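Local coordinates for Atg5 (Kluyveromyces marxianus, PDB 3VQI), which takes part in autophagic vesicle formation and cytoplasm-to-vacuole transport as a ubiquitin-fold protein that is conjugated to Atg12, at residues L7-V11 against Y259-A263; V18-V22 against L33-S37; V22-V28 against L59-V65; D168-F172 against F184-K190. All coordinates share one frame; numbering follows the deposited sequence.

Contact 1 of 4, residues L7-V11 against Y259-A263; sequences LRERV and YDIFA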
loop_
_atom_site.group_PDB
_atom_site.type_symbol
_atom_site.label_atom_id
_atom_site.label_comp_id
_atom_site.label_asym_id
_atom_site.label_seq_id
_atom_site.Cartn_x
_atom_site.Cartn_y
_atom_site.Cartn_z
ATOM N N LEU A 7 5.667 9.643 -16.471
ATOM C CA LEU A 7 5.904 8.894 -15.241
ATOM C C LEU A 7 4.636 8.669 -14.434
ATOM O O LEU A 7 4.227 7.529 -14.211
ATOM C CB LEU A 7 6.924 9.620 -14.364
ATOM C CG LEU A 7 8.360 9.630 -14.877
ATOM C CD1 LEU A 7 9.233 10.425 -13.922
ATOM C CD2 LEU A 7 8.864 8.196 -15.014
ATOM N N ARG A 8 4.018 9.762 -14.000
ATOM C CA ARG A 8 2.808 9.682 -13.199
ATOM C C ARG A 8 1.797 8.668 -13.720
ATOM O O ARG A 8 1.009 8.115 -12.954
ATOM C CB ARG A 8 2.170 11.061 -13.090
ATOM C CG ARG A 8 3.046 12.048 -12.373
ATOM C CD ARG A 8 2.358 13.371 -12.242
ATOM N NE ARG A 8 3.263 14.359 -11.677
ATOM C CZ ARG A 8 2.948 15.634 -11.487
ATOM N NH1 ARG A 8 1.744 16.083 -11.817
ATOM N NH2 ARG A 8 3.848 16.462 -10.978
ATOM N N GLU A 9 1.816 8.420 -15.022
ATOM C CA GLU A 9 0.898 7.449 -15.602
ATOM C C GLU A 9 1.373 6.036 -15.295
ATOM O O GLU A 9 0.606 5.215 -14.792
ATOM C CB GLU A 9 0.811 7.656 -17.110
ATOM C CG GLU A 9 -0.522 8.215 -17.576
ATOM C CD GLU A 9 -1.424 7.141 -18.130
ATOM O OE1 GLU A 9 -2.453 6.824 -17.486
ATOM O OE2 GLU A 9 -1.089 6.607 -19.211
ATOM N N ARG A 10 2.640 5.758 -15.598
ATOM C CA ARG A 10 3.222 4.444 -15.341
ATOM C C ARG A 10 2.995 4.038 -13.888
ATOM O O ARG A 10 2.658 2.887 -13.604
ATOM C CB ARG A 10 4.725 4.455 -15.627
ATOM C CG ARG A 10 5.093 4.476 -17.092
ATOM C CD ARG A 10 6.053 5.608 -17.389
ATOM N NE ARG A 10 6.540 5.547 -18.761
ATOM C CZ ARG A 10 7.235 6.514 -19.349
ATOM N NH1 ARG A 10 7.524 7.624 -18.678
ATOM N NH2 ARG A 10 7.639 6.374 -20.606
ATOM N N VAL A 11 3.197 4.988 -12.977
ATOM C CA VAL A 11 3.023 4.745 -11.554
ATOM C C VAL A 11 1.573 4.372 -11.236
ATOM O O VAL A 11 1.304 3.341 -10.613
ATOM C CB VAL A 11 3.442 5.985 -10.737
ATOM C CG1 VAL A 11 3.088 5.803 -9.281
ATOM C CG2 VAL A 11 4.941 6.207 -10.877
ATOM N N TYR A 259 8.090 13.225 -3.889
ATOM C CA TYR A 259 6.748 13.172 -3.328
ATOM C C TYR A 259 5.702 13.557 -4.367
ATOM O O TYR A 259 4.695 12.868 -4.538
ATOM C CB TYR A 259 6.606 14.120 -2.135
ATOM C CG TYR A 259 5.218 14.073 -1.545
ATOM C CD1 TYR A 259 4.909 13.195 -0.506
ATOM C CD2 TYR A 259 4.185 14.834 -2.090
ATOM C CE1 TYR A 259 3.603 13.068 -0.028
ATOM C CE2 TYR A 259 2.876 14.712 -1.621
ATOM C CZ TYR A 259 2.595 13.827 -0.593
ATOM O OH TYR A 259 1.304 13.693 -0.146
ATOM N N ASP A 260 5.944 14.674 -5.044
ATOM C CA ASP A 260 5.029 15.191 -6.056
ATOM C C ASP A 260 4.734 14.176 -7.164
ATOM O O ASP A 260 3.677 14.220 -7.793
ATOM C CB ASP A 260 5.613 16.473 -6.663
ATOM C CG ASP A 260 4.632 17.190 -7.565
ATOM O OD1 ASP A 260 3.729 17.877 -7.041
ATOM O OD2 ASP A 260 4.761 17.055 -8.797
ATOM N N ILE A 261 5.665 13.258 -7.392
ATOM C CA ILE A 261 5.498 12.253 -8.436
ATOM C C ILE A 261 5.284 10.806 -7.967
ATOM O O ILE A 261 4.638 10.023 -8.668
ATOM C CB ILE A 261 6.718 12.257 -9.393
ATOM C CG1 ILE A 261 6.768 10.947 -10.190
ATOM C CG2 ILE A 261 7.999 12.449 -8.599
ATOM C CD1 ILE A 261 8.015 10.761 -11.006
ATOM N N PHE A 262 5.804 10.452 -6.792
ATOM C CA PHE A 262 5.705 9.074 -6.319
ATOM C C PHE A 262 4.869 8.742 -5.089
ATOM O O PHE A 262 4.837 7.584 -4.673
ATOM C CB PHE A 262 7.109 8.515 -6.106
ATOM C CG PHE A 262 7.918 8.407 -7.361
ATOM C CD1 PHE A 262 7.361 7.868 -8.516
ATOM C CD2 PHE A 262 9.258 8.793 -7.377
ATOM C CE1 PHE A 262 8.132 7.709 -9.672
ATOM C CE2 PHE A 262 10.036 8.637 -8.525
ATOM C CZ PHE A 262 9.473 8.093 -9.676
ATOM N N ALA A 263 4.208 9.731 -4.499
ATOM C CA ALA A 263 3.378 9.469 -3.330
ATOM C C ALA A 263 2.364 8.383 -3.686
ATOM O O ALA A 263 1.862 8.335 -4.810
ATOM C CB ALA A 263 2.657 10.730 -2.898
#

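Contact 2 of 4, residues V18-V22 against L33-S37; sequences VEVVV and LADKS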
loop_
_atom_site.group_PDB
_atom_site.type_symbol
_atom_site.label_atom_id
_atom_site.label_comp_id
_atom_site.label_asym_id
_atom_site.label_seq_id
_atom_site.Cartn_x
_atom_site.Cartn_y
_atom_site.Cartn_z
ATOM N N VAL A 18 1.442 -11.662 -8.937
ATOM C CA VAL A 18 1.282 -12.282 -7.633
ATOM C C VAL A 18 0.779 -13.717 -7.678
ATOM O O VAL A 18 -0.237 -14.001 -8.312
ATOM C CB VAL A 18 0.285 -11.450 -6.770
ATOM C CG1 VAL A 18 0.038 -12.128 -5.438
ATOM C CG2 VAL A 18 0.811 -10.043 -6.578
ATOM N N GLU A 19 1.486 -14.624 -7.008
ATOM C CA GLU A 19 1.034 -16.003 -6.954
ATOM C C GLU A 19 0.496 -16.280 -5.556
ATOM O O GLU A 19 1.218 -16.180 -4.560
ATOM C CB GLU A 19 2.147 -16.989 -7.285
ATOM C CG GLU A 19 1.660 -18.440 -7.195
ATOM C CD GLU A 19 2.527 -19.428 -7.964
ATOM O OE1 GLU A 19 2.157 -20.629 -8.008
ATOM O OE2 GLU A 19 3.571 -19.009 -8.524
ATOM N N VAL A 20 -0.784 -16.609 -5.493
ATOM C CA VAL A 20 -1.443 -16.888 -4.232
ATOM C C VAL A 20 -1.693 -18.384 -4.090
ATOM O O VAL A 20 -2.438 -18.980 -4.871
ATOM C CB VAL A 20 -2.788 -16.133 -4.146
ATOM C CG1 VAL A 20 -3.450 -16.398 -2.811
ATOM C CG2 VAL A 20 -2.551 -14.645 -4.349
ATOM N N VAL A 21 -1.064 -18.986 -3.087
ATOM C CA VAL A 21 -1.210 -20.413 -2.838
ATOM C C VAL A 21 -1.835 -20.635 -1.470
ATOM O O VAL A 21 -1.473 -19.954 -0.512
ATOM C CB VAL A 21 0.165 -21.122 -2.836
ATOM C CG1 VAL A 21 -0.042 -22.630 -2.822
ATOM C CG2 VAL A 21 1.013 -20.663 -4.036
ATOM N N VAL A 22 -2.763 -21.582 -1.365
ATOM C CA VAL A 22 -3.372 -21.851 -0.067
ATOM C C VAL A 22 -2.280 -22.329 0.887
ATOM O O VAL A 22 -1.358 -23.025 0.471
ATOM C CB VAL A 22 -4.445 -22.931 -0.151
ATOM C CG1 VAL A 22 -5.042 -23.154 1.227
ATOM C CG2 VAL A 22 -5.523 -22.513 -1.138
ATOM N N LEU A 33 -0.485 -28.590 -6.733
ATOM C CA LEU A 33 -0.093 -27.194 -6.609
ATOM C C LEU A 33 -0.925 -26.334 -7.558
ATOM O O LEU A 33 -1.441 -25.286 -7.172
ATOM C CB LEU A 33 1.396 -27.030 -6.934
ATOM C CG LEU A 33 1.906 -25.593 -7.078
ATOM C CD1 LEU A 33 1.615 -24.832 -5.802
ATOM C CD2 LEU A 33 3.399 -25.584 -7.381
ATOM N N ALA A 34 -1.058 -26.784 -8.798
ATOM C CA ALA A 34 -1.824 -26.041 -9.780
ATOM C C ALA A 34 -3.217 -25.735 -9.251
ATOM O O ALA A 34 -3.716 -24.621 -9.409
ATOM C CB ALA A 34 -1.920 -26.831 -11.079
ATOM N N ASP A 35 -3.839 -26.716 -8.611
ATOM C CA ASP A 35 -5.183 -26.538 -8.076
ATOM C C ASP A 35 -5.304 -25.579 -6.887
ATOM O O ASP A 35 -6.346 -24.948 -6.698
ATOM C CB ASP A 35 -5.771 -27.897 -7.680
ATOM C CG ASP A 35 -6.423 -28.619 -8.846
ATOM O OD1 ASP A 35 -5.729 -28.891 -9.853
ATOM O OD2 ASP A 35 -7.636 -28.917 -8.752
ATOM N N LYS A 36 -4.249 -25.471 -6.085
ATOM C CA LYS A 36 -4.277 -24.603 -4.911
ATOM C C LYS A 36 -3.581 -23.268 -5.160
ATOM O O LYS A 36 -3.231 -22.548 -4.227
ATOM C CB LYS A 36 -3.637 -25.319 -3.716
ATOM C CG LYS A 36 -2.161 -25.628 -3.889
ATOM C CD LYS A 36 -1.621 -26.383 -2.689
ATOM C CE LYS A 36 -0.162 -26.781 -2.893
ATOM N NZ LYS A 36 0.340 -27.613 -1.761
ATOM N N SER A 37 -3.387 -22.942 -6.429
ATOM C CA SER A 37 -2.741 -21.696 -6.792
ATOM C C SER A 37 -3.595 -20.887 -7.748
ATOM O O SER A 37 -4.582 -21.377 -8.287
ATOM C CB SER A 37 -1.389 -21.964 -7.453
ATOM O OG SER A 37 -0.456 -22.478 -6.524
#

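Contact 3 of 4, residues V22-V28 against L59-V65; sequences VSDAIVV and LADTIKV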
loop_
_atom_site.group_PDB
_atom_site.type_symbol
_atom_site.label_atom_id
_atom_site.label_comp_id
_atom_site.label_asym_id
_atom_site.label_seq_id
_atom_site.Cartn_x
_atom_site.Cartn_y
_atom_site.Cartn_z
ATOM N N VAL A 22 -2.763 -21.582 -1.365
ATOM C CA VAL A 22 -3.372 -21.851 -0.067
ATOM C C VAL A 22 -2.280 -22.329 0.887
ATOM O O VAL A 22 -1.358 -23.025 0.471
ATOM C CB VAL A 22 -4.445 -22.931 -0.151
ATOM C CG1 VAL A 22 -5.042 -23.154 1.227
ATOM C CG2 VAL A 22 -5.523 -22.513 -1.138
ATOM N N SER A 23 -2.370 -21.943 2.157
ATOM C CA SER A 23 -1.354 -22.348 3.119
ATOM C C SER A 23 -1.564 -23.800 3.515
ATOM O O SER A 23 -2.692 -24.301 3.516
ATOM C CB SER A 23 -1.388 -21.461 4.364
ATOM O OG SER A 23 -2.515 -21.744 5.175
ATOM N N ASP A 24 -0.464 -24.469 3.849
ATOM C CA ASP A 24 -0.508 -25.876 4.235
ATOM C C ASP A 24 -1.531 -26.125 5.331
ATOM O O ASP A 24 -2.264 -27.109 5.296
ATOM C CB ASP A 24 0.877 -26.330 4.701
ATOM C CG ASP A 24 1.982 -25.914 3.736
ATOM O OD1 ASP A 24 1.859 -26.184 2.522
ATOM O OD2 ASP A 24 2.980 -25.315 4.195
ATOM N N ALA A 25 -1.597 -25.212 6.290
ATOM C CA ALA A 25 -2.515 -25.347 7.413
ATOM C C ALA A 25 -3.988 -25.555 7.077
ATOM O O ALA A 25 -4.685 -26.261 7.803
ATOM C CB ALA A 25 -2.373 -24.148 8.340
ATOM N N ILE A 26 -4.474 -24.964 5.989
ATOM C CA ILE A 26 -5.898 -25.095 5.673
ATOM C C ILE A 26 -6.262 -25.781 4.358
ATOM O O ILE A 26 -7.445 -25.997 4.077
ATOM C CB ILE A 26 -6.604 -23.707 5.692
ATOM C CG1 ILE A 26 -6.054 -22.821 4.563
ATOM C CG2 ILE A 26 -6.401 -23.036 7.042
ATOM C CD1 ILE A 26 -6.786 -21.501 4.394
ATOM N N VAL A 27 -5.263 -26.123 3.555
ATOM C CA VAL A 27 -5.532 -26.776 2.281
ATOM C C VAL A 27 -6.068 -28.194 2.459
ATOM O O VAL A 27 -5.790 -28.849 3.464
ATOM C CB VAL A 27 -4.259 -26.838 1.415
ATOM C CG1 VAL A 27 -3.251 -27.785 2.044
ATOM C CG2 VAL A 27 -4.601 -27.270 0.002
ATOM N N VAL A 28 -6.848 -28.663 1.484
ATOM C CA VAL A 28 -7.385 -30.020 1.532
ATOM C C VAL A 28 -6.242 -30.996 1.255
ATOM O O VAL A 28 -5.420 -30.773 0.358
ATOM C CB VAL A 28 -8.492 -30.247 0.483
ATOM C CG1 VAL A 28 -9.711 -29.415 0.825
ATOM C CG2 VAL A 28 -7.979 -29.900 -0.897
ATOM N N LEU A 59 -10.031 -20.142 -4.949
ATOM C CA LEU A 59 -9.458 -21.291 -4.254
ATOM C C LEU A 59 -10.384 -21.935 -3.238
ATOM O O LEU A 59 -9.971 -22.848 -2.531
ATOM C CB LEU A 59 -8.150 -20.881 -3.562
ATOM C CG LEU A 59 -7.164 -20.071 -4.415
ATOM C CD1 LEU A 59 -5.951 -19.670 -3.587
ATOM C CD2 LEU A 59 -6.738 -20.884 -5.635
ATOM N N ALA A 60 -11.631 -21.477 -3.167
ATOM C CA ALA A 60 -12.588 -22.037 -2.212
ATOM C C ALA A 60 -12.658 -23.562 -2.283
ATOM O O ALA A 60 -12.938 -24.226 -1.282
ATOM C CB ALA A 60 -13.963 -21.453 -2.448
ATOM N N ASP A 61 -12.398 -24.108 -3.465
ATOM C CA ASP A 61 -12.442 -25.551 -3.685
ATOM C C ASP A 61 -11.345 -26.324 -2.976
ATOM O O ASP A 61 -11.547 -27.466 -2.565
ATOM C CB ASP A 61 -12.357 -25.852 -5.183
ATOM C CG ASP A 61 -13.711 -26.082 -5.807
ATOM O OD1 ASP A 61 -14.728 -25.755 -5.147
ATOM O OD2 ASP A 61 -13.755 -26.584 -6.958
ATOM N N THR A 62 -10.187 -25.693 -2.845
ATOM C CA THR A 62 -9.031 -26.316 -2.226
ATOM C C THR A 62 -8.918 -26.038 -0.739
ATOM O O THR A 62 -8.002 -26.521 -0.078
ATOM C CB THR A 62 -7.759 -25.846 -2.938
ATOM O OG1 THR A 62 -7.839 -26.225 -4.320
ATOM C CG2 THR A 62 -6.527 -26.468 -2.330
ATOM N N ILE A 63 -9.849 -25.268 -0.197
ATOM C CA ILE A 63 -9.800 -24.961 1.224
ATOM C C ILE A 63 -10.560 -26.018 2.004
ATOM O O ILE A 63 -11.763 -26.195 1.811
ATOM C CB ILE A 63 -10.380 -23.553 1.518
ATOM C CG1 ILE A 63 -9.287 -22.492 1.369
ATOM C CG2 ILE A 63 -10.917 -23.491 2.934
ATOM C CD1 ILE A 63 -8.590 -22.476 0.033
ATOM N N LYS A 64 -9.850 -26.711 2.890
ATOM C CA LYS A 64 -10.448 -27.774 3.695
ATOM C C LYS A 64 -11.251 -27.236 4.871
ATOM O O LYS A 64 -12.254 -27.823 5.275
ATOM C CB LYS A 64 -9.355 -28.717 4.230
ATOM C CG LYS A 64 -8.640 -28.207 5.497
ATOM C CD LYS A 64 -7.531 -29.148 5.967
ATOM C CE LYS A 64 -6.988 -28.734 7.339
ATOM N NZ LYS A 64 -5.903 -29.638 7.840
ATOM N N VAL A 65 -10.804 -26.114 5.419
ATOM C CA VAL A 65 -11.453 -25.511 6.578
ATOM C C VAL A 65 -12.742 -24.780 6.201
ATOM O O VAL A 65 -12.908 -24.353 5.063
ATOM C CB VAL A 65 -10.461 -24.528 7.279
ATOM C CG1 VAL A 65 -10.957 -24.156 8.666
ATOM C CG2 VAL A 65 -9.080 -25.172 7.376
#

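Contact 4 of 4, residues D168-F172 against F184-K190; sequences DFENF and FMAVRSK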
loop_
_atom_site.group_PDB
_atom_site.type_symbol
_atom_site.label_atom_id
_atom_site.label_comp_id
_atom_site.label_asym_id
_atom_site.label_seq_id
_atom_site.Cartn_x
_atom_site.Cartn_y
_atom_site.Cartn_z
ATOM N N ASP A 168 -17.780 14.545 -3.574
ATOM C CA ASP A 168 -16.473 14.917 -4.112
ATOM C C ASP A 168 -15.405 13.992 -3.538
ATOM O O ASP A 168 -14.439 13.646 -4.216
ATOM C CB ASP A 168 -16.173 16.377 -3.766
ATOM C CG ASP A 168 -15.353 17.070 -4.835
ATOM O OD1 ASP A 168 -15.709 16.952 -6.028
ATOM O OD2 ASP A 168 -14.360 17.743 -4.488
ATOM N N PHE A 169 -15.594 13.605 -2.276
ATOM C CA PHE A 169 -14.699 12.675 -1.597
ATOM C C PHE A 169 -15.019 11.244 -2.031
ATOM O O PHE A 169 -14.115 10.430 -2.257
ATOM C CB PHE A 169 -14.846 12.787 -0.077
ATOM C CG PHE A 169 -14.299 11.598 0.664
ATOM C CD1 PHE A 169 -15.121 10.512 0.996
ATOM C CD2 PHE A 169 -12.942 11.521 0.951
ATOM C CE1 PHE A 169 -14.587 9.365 1.600
ATOM C CE2 PHE A 169 -12.401 10.387 1.550
ATOM C CZ PHE A 169 -13.225 9.304 1.875
ATOM N N GLU A 170 -16.317 10.945 -2.125
ATOM C CA GLU A 170 -16.827 9.625 -2.547
ATOM C C GLU A 170 -16.285 9.364 -3.925
ATOM O O GLU A 170 -15.989 8.248 -4.278
ATOM C CB GLU A 170 -18.365 9.643 -2.611
ATOM C CG GLU A 170 -19.079 8.268 -2.714
ATOM C CD GLU A 170 -18.671 7.320 -1.593
ATOM O OE1 GLU A 170 -18.306 7.825 -0.504
ATOM O OE2 GLU A 170 -18.708 6.074 -1.780
ATOM N N ASN A 171 -16.205 10.425 -4.711
ATOM C CA ASN A 171 -15.686 10.363 -6.067
ATOM C C ASN A 171 -14.177 10.107 -5.948
ATOM O O ASN A 171 -13.569 9.477 -6.815
ATOM C CB ASN A 171 -15.935 11.701 -6.797
ATOM C CG ASN A 171 -15.764 11.582 -8.278
ATOM O OD1 ASN A 171 -15.755 12.573 -8.998
ATOM N ND2 ASN A 171 -15.637 10.347 -8.751
ATOM N N PHE A 172 -13.576 10.619 -4.874
ATOM C CA PHE A 172 -12.136 10.452 -4.617
ATOM C C PHE A 172 -11.879 8.964 -4.391
ATOM O O PHE A 172 -10.967 8.379 -4.969
ATOM C CB PHE A 172 -11.738 11.269 -3.375
ATOM C CG PHE A 172 -10.254 11.404 -3.168
ATOM C CD1 PHE A 172 -9.387 11.495 -4.248
ATOM C CD2 PHE A 172 -9.733 11.508 -1.880
ATOM C CE1 PHE A 172 -8.022 11.682 -4.057
ATOM C CE2 PHE A 172 -8.362 11.696 -1.678
ATOM C CZ PHE A 172 -7.508 11.787 -2.770
ATOM N N PHE A 184 -8.930 11.259 -9.744
ATOM C CA PHE A 184 -8.127 11.184 -8.535
ATOM C C PHE A 184 -7.324 12.471 -8.346
ATOM O O PHE A 184 -7.447 13.136 -7.315
ATOM C CB PHE A 184 -7.194 9.959 -8.597
ATOM C CG PHE A 184 -6.273 9.838 -7.414
ATOM C CD1 PHE A 184 -4.961 10.302 -7.490
ATOM C CD2 PHE A 184 -6.735 9.313 -6.210
ATOM C CE1 PHE A 184 -4.121 10.251 -6.385
ATOM C CE2 PHE A 184 -5.908 9.255 -5.097
ATOM C CZ PHE A 184 -4.596 9.726 -5.183
ATOM N N MET A 185 -6.517 12.825 -9.342
ATOM C CA MET A 185 -5.704 14.046 -9.273
ATOM C C MET A 185 -6.577 15.269 -8.996
ATOM O O MET A 185 -6.159 16.204 -8.319
ATOM C CB MET A 185 -4.941 14.268 -10.588
ATOM C CG MET A 185 -3.931 13.185 -10.933
ATOM S SD MET A 185 -2.589 13.047 -9.723
ATOM C CE MET A 185 -1.429 14.305 -10.355
ATOM N N ALA A 186 -7.796 15.245 -9.523
ATOM C CA ALA A 186 -8.732 16.347 -9.358
ATOM C C ALA A 186 -8.922 16.710 -7.903
ATOM O O ALA A 186 -8.669 17.848 -7.509
ATOM C CB ALA A 186 -10.075 15.992 -9.982
ATOM N N VAL A 187 -9.369 15.741 -7.108
ATOM C CA VAL A 187 -9.600 15.971 -5.687
ATOM C C VAL A 187 -8.288 16.093 -4.902
ATOM O O VAL A 187 -8.218 16.810 -3.903
ATOM C CB VAL A 187 -10.467 14.851 -5.086
ATOM C CG1 VAL A 187 -10.813 15.171 -3.648
ATOM C CG2 VAL A 187 -11.734 14.691 -5.910
ATOM N N ARG A 188 -7.246 15.407 -5.357
ATOM C CA ARG A 188 -5.961 15.492 -4.667
ATOM C C ARG A 188 -5.573 16.972 -4.626
ATOM O O ARG A 188 -5.050 17.470 -3.624
ATOM C CB ARG A 188 -4.892 14.686 -5.412
ATOM C CG ARG A 188 -3.584 14.512 -4.639
ATOM C CD ARG A 188 -2.542 13.716 -5.431
ATOM N NE ARG A 188 -1.446 14.553 -5.912
ATOM C CZ ARG A 188 -1.582 15.567 -6.769
ATOM N NH1 ARG A 188 -2.774 15.888 -7.267
ATOM N NH2 ARG A 188 -0.517 16.275 -7.126
ATOM N N SER A 189 -5.855 17.667 -5.726
ATOM C CA SER A 189 -5.559 19.095 -5.851
ATOM C C SER A 189 -6.362 19.900 -4.841
ATOM O O SER A 189 -5.825 20.767 -4.158
ATOM C CB SER A 189 -5.891 19.586 -7.263
ATOM O OG SER A 189 -5.092 18.935 -8.233
ATOM N N LYS A 190 -7.656 19.615 -4.750
ATOM C CA LYS A 190 -8.509 20.328 -3.809
ATOM C C LYS A 190 -8.066 20.085 -2.362
ATOM O O LYS A 190 -8.692 20.577 -1.418
ATOM C CB LYS A 190 -9.976 19.906 -3.991
ATOM C CG LYS A 190 -10.611 20.357 -5.306
ATOM C CD LYS A 190 -12.111 20.060 -5.332
ATOM C CE LYS A 190 -12.745 20.466 -6.655
ATOM N NZ LYS A 190 -14.199 20.136 -6.716
#

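Contact 1 of 4, residues L7-V11 against Y259-A263
Helix against helix at the surface of the molecule, this contact sets R8, L7 and V11 of the N-terminal helix 6-12 against D260, I261 and F262 on the last turn of helix 255-262. It combines one ion pair with a small apolar patch. R8 NH2 and D260 OD2 form a salt bridge, modelled at 2.4 Å, too short for the value itself to be trusted. The extended arginine chain carries its charge out to the acid, and its guanidinium plane is turned 67° from the carboxylate, so the two groups do not meet as a coplanar pair. R8 also packs on R181 and M185 of helix 181-189. V11, a compact branched residue, sends CG2 to the edge of the F262 ring, 3.7 Å from CE1 and in the plane of the ring. That methyl reaches the ring because it stands anti to its own carbonyl carbon, with CG1 anti to the backbone N (chi1 172°). L7 lies beside I261, though their methyl ends are modelled too close for the detail to be trusted. F262 in turn packs on L269 of strand 269-272, so the N-terminal helix is docked on the helix-and-sheet core of the UblB domain, a ubiquitin-like fold.

Contact 2 of 4, residues V18-V22 against L33-S37
V22 and K36 supply the backbone hydrogen bond of this contact: V22 N donates to K36 O at 3.1 Å, in the carbonyl plane and fairly straight (157° at the hydrogen). K36 O also receives a CA-H...O contact from V21 CA, and V20 O one from S37 CA, each at 3.3 Å. The two backbones are thus drawn together where strand 15-22 ends and strand 37-43 begins. These are the first two strands of the UblA domain, antiparallel neighbours as in the opening hairpin of the ubiquitin fold, here joined by a long loop. Apolar contacts gather on V21, a beta-branched residue suited to a strand. Its CG1 lies 3.8 Å from K36 CG and 4.1 Å from L33 CD1, and its CG2 packs against the small S37 side chain. K36 has CG wedged between its backbone N and carbonyl carbon (chi1 64°), which sets the aliphatic part of the extended lysine chain alongside the valine. Among the polar groups, S37 OG gives its hydrogen to L33 O at 3.0 Å, approaching from above the carbonyl plane. E19 stretches its chain so that OE1 lies 3.5 Å from S37 OG, near it but not counted as a hydrogen bond.

Contact 3 of 4, residues V22-V28 against L59-V65
V28 and T62 meet through their backbones, V28 N donating to T62 O at 2.9 Å with the donor tilted from the carbonyl plane. K64 N gives a second bond to I26 O, whose position is less certain. Together they make a single bridge around V27 and I63. Branched aliphatic side chains fill the partly buried site beside it. I63 turns CD1 tightly against V22 CG2, at 3.3 Å, while L59 CD1 touches V22 CG2 at 3.8 Å. I26 and I63 run side by side, and V65 CG2 comes in across I26 at about a right angle. The cluster joins the loop after strand 15-22 to the segment following helix 48-59, the helix that packs on the sheet of the UblA ubiquitin fold. K64 has CG between its backbone N and carbonyl carbon (chi1 82°), which lays the extended chain along the carbonyls of V27 and A25, with K64 CE 3.4 Å from A25 O. A lysine suits this exposed side because its methylenes can pack while the amine stays at the surface. Farther out, S23 O accepts from both I26 N and V27 N, curling the loop 23-27. The OG1 of buried T62 is hydrogen-bonded to D35 O. W74 of strand 74-78 backs both I26 and I63.

Contact 4 of 4, residues D168-F172 against F184-K190
D168 opens the contact with an ion pair to K190, which lies just past the end of helix 181-189. K190 NZ donates to D168 OD2 at 3.3 Å, reaching its syn side from out of the carboxylate plane, and the two side chains cross at about a right angle. A long, extended lysine suits this place, since it must span the gap between the helices near the surface. The backbone of D168 also packs here, D168 O lying 3.4 Å from V187 CG2. F169 points away from helix 181-189, and its ring makes a cation-pi contact with R144. F172 fills the interface. Its CG is anti to the backbone N (chi1 -168°), which swings the ring toward helix 181-189. V187 CG1 sits over one face of the F172 ring in a CH-pi contact, 4.1 Å from its centroid, while V187 CB touches F172 CD1 at 3.6 Å. The F184 ring is nearly parallel to it, at 21°, but slid so far that the two barely overlap; F172 CE1 meets F184 CE2 at 3.4 Å. W143 and W147 of helix 135-155 also meet the F172 ring, and W12 meets that of F184. With segment axes 9.3 Å apart and crossing at -131°, helices 166-178 and 181-189 form a splayed helical hairpin with an aromatic core, part of the alpha-helical bundle region of Atg5.

How the contacts relate
From the N terminus, helix 6-12 opens contact 1, which closes only near the end of the chain and so encloses the other three. Strand 15-22 follows at once and leads into contacts 2 and 3. These share V22 and cross, their segments alternating along the chain, and they touch where K36 packs on T62, with centres about 10 Å apart. Together they tie the first strand, its long loop and the end of helix 48-59 within UblA. Contact 4 comes later, in series with both, and closes a short loop in the helical bundle about 37 Å from contact 2, centre to centre. R8 and M185 bring contacts 1 and 4 together, linking UblB, the N-terminal helix and the bundle.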